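Local coordinates for putative nucleoprotein (Infectious salmon anemia virus, PDB 4EWC), which encapsidates the negative-strand viral RNA, shielding it from nucleases and forming the ribonucleoprotein that serves as template for transcription and replication, at residues M143-N146 / L147-I151; N405-L408 / A409-F412; F436-S439 / V440-C444. All blocks are in the same frame, centred on the assembly; numbering follows the deposited sequence.

Contact 1: residues M143-N146 / L147-I151; sequences MAYN and LSLFI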
# COMPACT_ATOMS: atom_id res chain seq x y z
N MSE A 143 11.07 -32.82 -4.99
CA MSE A 143 10.59 -32.00 -6.07
C MSE A 143 11.56 -30.86 -6.27
O MSE A 143 11.84 -30.49 -7.40
CB MSE A 143 9.21 -31.49 -5.77
CG MSE A 143 8.61 -30.66 -6.88
SE MSE A 143 8.34 -31.72 -8.52
CE MSE A 143 6.88 -32.86 -7.93
N ALA A 144 12.09 -30.32 -5.17
CA ALA A 144 13.05 -29.24 -5.28
C ALA A 144 14.34 -29.70 -5.95
O ALA A 144 14.83 -29.07 -6.89
CB ALA A 144 13.35 -28.66 -3.91
N TYR A 145 14.89 -30.81 -5.45
CA TYR A 145 16.13 -31.36 -5.98
C TYR A 145 15.99 -31.72 -7.46
O TYR A 145 16.91 -31.53 -8.25
CB TYR A 145 16.59 -32.58 -5.17
CG TYR A 145 17.80 -33.26 -5.76
CD1 TYR A 145 19.09 -32.81 -5.48
CD2 TYR A 145 17.66 -34.35 -6.62
CE1 TYR A 145 20.21 -33.43 -6.03
CE2 TYR A 145 18.77 -34.97 -7.18
CZ TYR A 145 20.04 -34.51 -6.88
OH TYR A 145 21.14 -35.11 -7.43
N ASN A 146 14.82 -32.24 -7.81
CA ASN A 146 14.53 -32.64 -9.19
C ASN A 146 14.46 -31.45 -10.12
O ASN A 146 14.97 -31.49 -11.23
CB ASN A 146 13.23 -33.45 -9.25
CG ASN A 146 13.39 -34.84 -8.68
OD1 ASN A 146 14.52 -35.31 -8.49
ND2 ASN A 146 12.28 -35.50 -8.40
N LEU A 147 13.82 -30.39 -9.64
CA LEU A 147 13.70 -29.17 -10.39
C LEU A 147 15.08 -28.52 -10.59
O LEU A 147 15.38 -28.07 -11.68
CB LEU A 147 12.71 -28.19 -9.75
CG LEU A 147 12.58 -26.83 -10.46
CD1 LEU A 147 11.99 -26.96 -11.86
CD2 LEU A 147 11.76 -25.87 -9.61
N SER A 148 15.92 -28.50 -9.55
CA SER A 148 17.28 -27.96 -9.72
C SER A 148 18.12 -28.81 -10.65
O SER A 148 18.97 -28.28 -11.38
CB SER A 148 18.00 -27.81 -8.38
OG SER A 148 17.45 -26.75 -7.62
N LEU A 149 17.92 -30.12 -10.60
CA LEU A 149 18.66 -31.02 -11.47
C LEU A 149 18.23 -30.77 -12.91
O LEU A 149 19.07 -30.56 -13.80
CB LEU A 149 18.40 -32.48 -11.09
CG LEU A 149 19.14 -33.49 -11.94
CD1 LEU A 149 20.60 -33.09 -12.00
CD2 LEU A 149 19.01 -34.90 -11.41
N PHE A 150 16.92 -30.78 -13.12
CA PHE A 150 16.31 -30.46 -14.40
C PHE A 150 16.88 -29.17 -14.97
O PHE A 150 17.33 -29.15 -16.11
CB PHE A 150 14.79 -30.35 -14.26
CG PHE A 150 14.07 -30.08 -15.56
CD1 PHE A 150 14.04 -28.80 -16.11
CD2 PHE A 150 13.42 -31.10 -16.23
CE1 PHE A 150 13.40 -28.57 -17.30
CE2 PHE A 150 12.77 -30.88 -17.41
CZ PHE A 150 12.76 -29.61 -17.95
N ILE A 151 16.84 -28.10 -14.18
CA ILE A 151 17.32 -26.81 -14.67
C ILE A 151 18.82 -26.86 -14.99
O ILE A 151 19.24 -26.50 -16.08
CB ILE A 151 17.00 -25.66 -13.70
CG1 ILE A 151 15.50 -25.40 -13.67
CG2 ILE A 151 17.73 -24.39 -14.14
CD1 ILE A 151 15.02 -24.58 -12.48
O HOH W 1 15.03 -26.11 -6.68
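Phe150 N donates to Asn146 O at 2.8 Å, almost straight at 168°, and Ser148 N donates to Ala144 O at 2.9 Å in the same way. Both are i to i+4 bonds of an alpha helix, here the first turns of helix 142-162. Leu147 N to Met143 O and Leu149 N to Tyr145 O complete a consecutive set of four, the second of these being the more bent at 147°. Ala144 O takes more than its helical N-H: a water donates to it at 3.0 Å and also donates to Ser148 OG at 2.7 Å, so the water spans one turn beside the backbone. The Ser148 hydroxyl lies anti to the carbonyl carbon (chi1 -71°), and from there OG gives its hydrogen bond to Met410 O in the loop that passes this side of the helix. Asn146 looks elsewhere: its OD1 accepts from Arg244 N, which holds the amide against a separate loop.

The apolar side chains share out the other flanks. Leu147 and Phe150, one turn apart, lie against helix 253-269, where both touch Cys260, while the selenomethionine Met143 reaches Gln259 of the same helix. Ile151 packs on Leu397 and Ile401 of helix 394-402. On the flank carrying Tyr145, Arg244 makes a cation-pi contact with the phenol ring. Leu149 follows Tyr145 by one turn, and its CD2 meets the ring obliquely, lying 4.2 Å from Tyr145 CE2.

Contact 2: residues N405-L408 / A409-F412; sequences NSVL and AMDF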
# COMPACT_ATOMS: atom_id res chain seq x y z
N ASN A 405 28.40 -21.00 -12.69
CA ASN A 405 27.76 -21.32 -11.41
C ASN A 405 26.85 -22.54 -11.45
O ASN A 405 26.27 -22.86 -12.49
CB ASN A 405 26.99 -20.12 -10.87
CG ASN A 405 27.85 -18.89 -10.77
OD1 ASN A 405 28.97 -18.93 -10.24
ND2 ASN A 405 27.35 -17.77 -11.28
N SER A 406 26.72 -23.21 -10.31
CA SER A 406 25.92 -24.43 -10.19
C SER A 406 24.64 -24.23 -9.38
O SER A 406 24.66 -23.66 -8.29
CB SER A 406 26.75 -25.52 -9.53
OG SER A 406 25.97 -26.69 -9.32
N VAL A 407 23.53 -24.74 -9.91
CA VAL A 407 22.26 -24.64 -9.19
C VAL A 407 21.77 -25.96 -8.63
O VAL A 407 20.66 -26.06 -8.08
CB VAL A 407 21.15 -24.08 -10.09
CG1 VAL A 407 21.52 -22.68 -10.58
CG2 VAL A 407 20.90 -25.02 -11.27
N LEU A 408 22.60 -26.99 -8.75
CA LEU A 408 22.19 -28.31 -8.29
C LEU A 408 21.85 -28.33 -6.81
O LEU A 408 20.96 -29.07 -6.39
CB LEU A 408 23.25 -29.36 -8.63
CG LEU A 408 23.53 -29.44 -10.13
CD1 LEU A 408 24.57 -30.52 -10.40
CD2 LEU A 408 22.24 -29.68 -10.93
N ALA A 409 22.53 -27.51 -6.02
CA ALA A 409 22.29 -27.51 -4.58
C ALA A 409 21.29 -26.44 -4.15
O ALA A 409 21.20 -26.09 -2.98
CB ALA A 409 23.60 -27.35 -3.81
N MSE A 410 20.53 -25.91 -5.10
CA MSE A 410 19.62 -24.83 -4.77
C MSE A 410 18.19 -25.32 -4.54
O MSE A 410 17.80 -26.37 -5.04
CB MSE A 410 19.67 -23.73 -5.82
CG MSE A 410 20.78 -22.74 -5.57
SE MSE A 410 20.98 -21.56 -7.09
CE MSE A 410 22.09 -20.14 -6.30
N ASP A 411 17.44 -24.55 -3.76
CA ASP A 411 16.05 -24.89 -3.49
C ASP A 411 15.17 -23.74 -3.96
O ASP A 411 15.22 -22.63 -3.40
CB ASP A 411 15.84 -25.13 -1.99
CG ASP A 411 14.54 -25.82 -1.70
OD1 ASP A 411 13.64 -25.80 -2.57
OD2 ASP A 411 14.41 -26.39 -0.60
N PHE A 412 14.37 -24.01 -4.98
CA PHE A 412 13.47 -22.97 -5.51
C PHE A 412 12.04 -23.17 -5.05
O PHE A 412 11.16 -22.42 -5.45
CB PHE A 412 13.51 -22.96 -7.03
CG PHE A 412 14.88 -22.67 -7.60
CD1 PHE A 412 15.61 -21.56 -7.20
CD2 PHE A 412 15.43 -23.52 -8.56
CE1 PHE A 412 16.86 -21.29 -7.75
CE2 PHE A 412 16.66 -23.26 -9.10
CZ PHE A 412 17.38 -22.15 -8.71
O HOH W 2 18.97 -29.43 -4.93
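Val407 lays its CG1 methyl against the selenium of the selenomethionine Met410, with CG1 and SE 3.7 Å apart and Val407 CB only slightly farther from the same atom. Met410, for its part, runs extended beyond CG (chi2 170°, chi3 165°), so its selenium reaches the valine. The two side chains cross obliquely. Phe412 comes in from farther along the chain: its CZ approaches Val407 CB at 4.5 Å, a loose oblique contact.

Beneath this apolar cluster the backbone reverses direction. Met410 N donates to Val407 O at 3.0 Å; the N-H points fairly directly at the oxygen, but the donor sits well above the carbonyl plane, 61° out of it. Leu408 and Ala409 form the corners of the turn and are exposed. A water probably bridges Leu408 O and Met410 O, though its distance to the first is unusually short. On the incoming side, Leu408 N makes a weak bond to Ser406 OG at 3.4 Å, consistent with an ST turn.

Tyr400 of helix 394-402 touches both Val407 and Met410, and Met410 also rests on Ile422 of helix 417-425, so the cluster touches both helices. Just past the turn, Asp411 OD1 accepts from Met413 N, the bond of an Asx turn, while Asp411 N is held by Asp418 OD2. The arrangement from Val407 to Met410 is a type I beta turn, set in the loop that joins helices 394-402 and 417-425 in the C-terminal part of this orthomyxovirus nucleoprotein.

Contact 3: residues F436-S439 / V440-C444; sequences FTMS and VARTC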
# COMPACT_ATOMS: atom_id res chain seq x y z
N PHE A 436 6.17 -0.16 -22.82
CA PHE A 436 6.81 -1.16 -21.98
C PHE A 436 8.02 -0.53 -21.30
O PHE A 436 9.15 -0.70 -21.76
CB PHE A 436 7.23 -2.34 -22.85
CG PHE A 436 7.49 -3.61 -22.08
CD1 PHE A 436 8.75 -3.87 -21.53
CD2 PHE A 436 6.48 -4.54 -21.91
CE1 PHE A 436 8.98 -5.05 -20.81
CE2 PHE A 436 6.71 -5.73 -21.18
CZ PHE A 436 7.95 -5.98 -20.63
N THR A 437 7.77 0.21 -20.22
CA THR A 437 8.84 0.94 -19.52
C THR A 437 9.60 0.06 -18.55
O THR A 437 9.28 -1.11 -18.36
CB THR A 437 8.29 2.14 -18.71
OG1 THR A 437 7.59 1.66 -17.56
CG2 THR A 437 7.33 2.97 -19.56
N MSE A 438 10.61 0.63 -17.91
CA MSE A 438 11.43 -0.12 -16.98
C MSE A 438 10.61 -0.59 -15.80
O MSE A 438 10.75 -1.72 -15.34
CB MSE A 438 12.64 0.70 -16.53
CG MSE A 438 13.48 0.02 -15.45
SE MSE A 438 14.37 -1.62 -16.09
CE MSE A 438 15.66 -0.85 -17.31
N SER A 439 9.72 0.28 -15.32
CA SER A 439 8.90 -0.07 -14.18
C SER A 439 7.86 -1.14 -14.55
O SER A 439 7.45 -1.93 -13.71
CB SER A 439 8.21 1.16 -13.62
OG SER A 439 7.24 1.60 -14.52
N VAL A 440 7.44 -1.15 -15.81
CA VAL A 440 6.60 -2.24 -16.32
C VAL A 440 7.38 -3.56 -16.31
O VAL A 440 6.89 -4.58 -15.81
CB VAL A 440 6.12 -1.97 -17.75
CG1 VAL A 440 5.38 -3.19 -18.30
CG2 VAL A 440 5.22 -0.76 -17.78
N ALA A 441 8.59 -3.53 -16.86
CA ALA A 441 9.44 -4.72 -16.92
C ALA A 441 9.71 -5.26 -15.53
O ALA A 441 9.63 -6.47 -15.30
CB ALA A 441 10.74 -4.43 -17.66
N ARG A 442 10.00 -4.36 -14.58
CA ARG A 442 10.23 -4.77 -13.19
C ARG A 442 9.00 -5.46 -12.57
O ARG A 442 9.13 -6.42 -11.81
CB ARG A 442 10.70 -3.58 -12.36
CG ARG A 442 12.05 -3.08 -12.82
CD ARG A 442 12.52 -1.85 -12.06
NE ARG A 442 13.07 -2.22 -10.77
CZ ARG A 442 14.30 -2.68 -10.59
NH1 ARG A 442 15.12 -2.82 -11.62
NH2 ARG A 442 14.71 -3.01 -9.36
N THR A 443 7.81 -4.98 -12.92
CA THR A 443 6.57 -5.61 -12.49
C THR A 443 6.42 -7.01 -13.10
O THR A 443 5.90 -7.91 -12.45
CB THR A 443 5.32 -4.73 -12.82
OG1 THR A 443 5.43 -3.45 -12.17
CG2 THR A 443 4.05 -5.38 -12.34
N CYS A 444 6.88 -7.19 -14.33
CA CYS A 444 6.76 -8.47 -15.02
C CYS A 444 7.69 -9.53 -14.43
O CYS A 444 7.40 -10.73 -14.43
CB CYS A 444 7.07 -8.28 -16.50
SG CYS A 444 5.71 -7.55 -17.35
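Phe436 folds its ring back over the first turn of helix 438-449 and receives Val440 CG1 on one face, a CH-pi contact with the methyl 4.2 Å from the ring centroid. Its CG is anti to the backbone N (chi1 -161°), which swings the ring toward the helix. The same ring meets Ala441, with CE1 3.7 Å from Ala441 CB. Lying just before the N-cap and touching the fourth helical residue, Phe436 fits a hydrophobic staple. Cys444 SG adds an oblique sulfur-aromatic contact, 5.3 Å from the ring centroid.

Thr437 is the N-cap. Its O accepts from Ala441 N at 2.9 Å, opening the helical bonding, and its OG1 shares a hydrogen bond with Ser439 OG at 3.1 Å. Thr437 OG1 also abuts the CG2 methyl of Val440, the two side chains crossing at about a right angle.

Met438, a selenomethionine bent at chi2 and chi3, receives Arg442 N on its O at 2.8 Å. Beside this bond Met438 CG and Arg442 CD lie 4.0 Å apart, and the guanidinium group goes on to bind Pro465 O through NE and Arg493 O through NH1.

Ser439 O takes Thr443 N, the donor standing 39° out of the carbonyl plane; Thr443 OG1 has both Ser439 O and Glu468 O within reach of its single proton, and bonds Glu468 O.

Around this helix start, Met438 and Ala441 lean on Val430 of strand 429-432, Phe436 and Cys444 face helix 174-188, and Thr443 and Cys444 touch helix 272-275.

Overall arrangement
Going from the N terminus, contact 1 is the opening of helix 142-162, contact 2 lies some 250 residues later in the loop between helices 394-402 and 417-425, and contact 3 begins helix 438-449. All three are local, in series along the chain, so none encloses another. Contacts 1 and 2 nevertheless touch, their centres about 8 Å apart: Ala144 CB packs on Asp411 OD1, and Ser148 CB on Val407 O. The loop of contact 2 thereby lies against helix 142-162. Contact 3 stands apart, its nearest atoms about 15 Å from contact 2 and about 16 Å from contact 1, and joins its helix to strand 429-432 and helices 174-188 and 272-275.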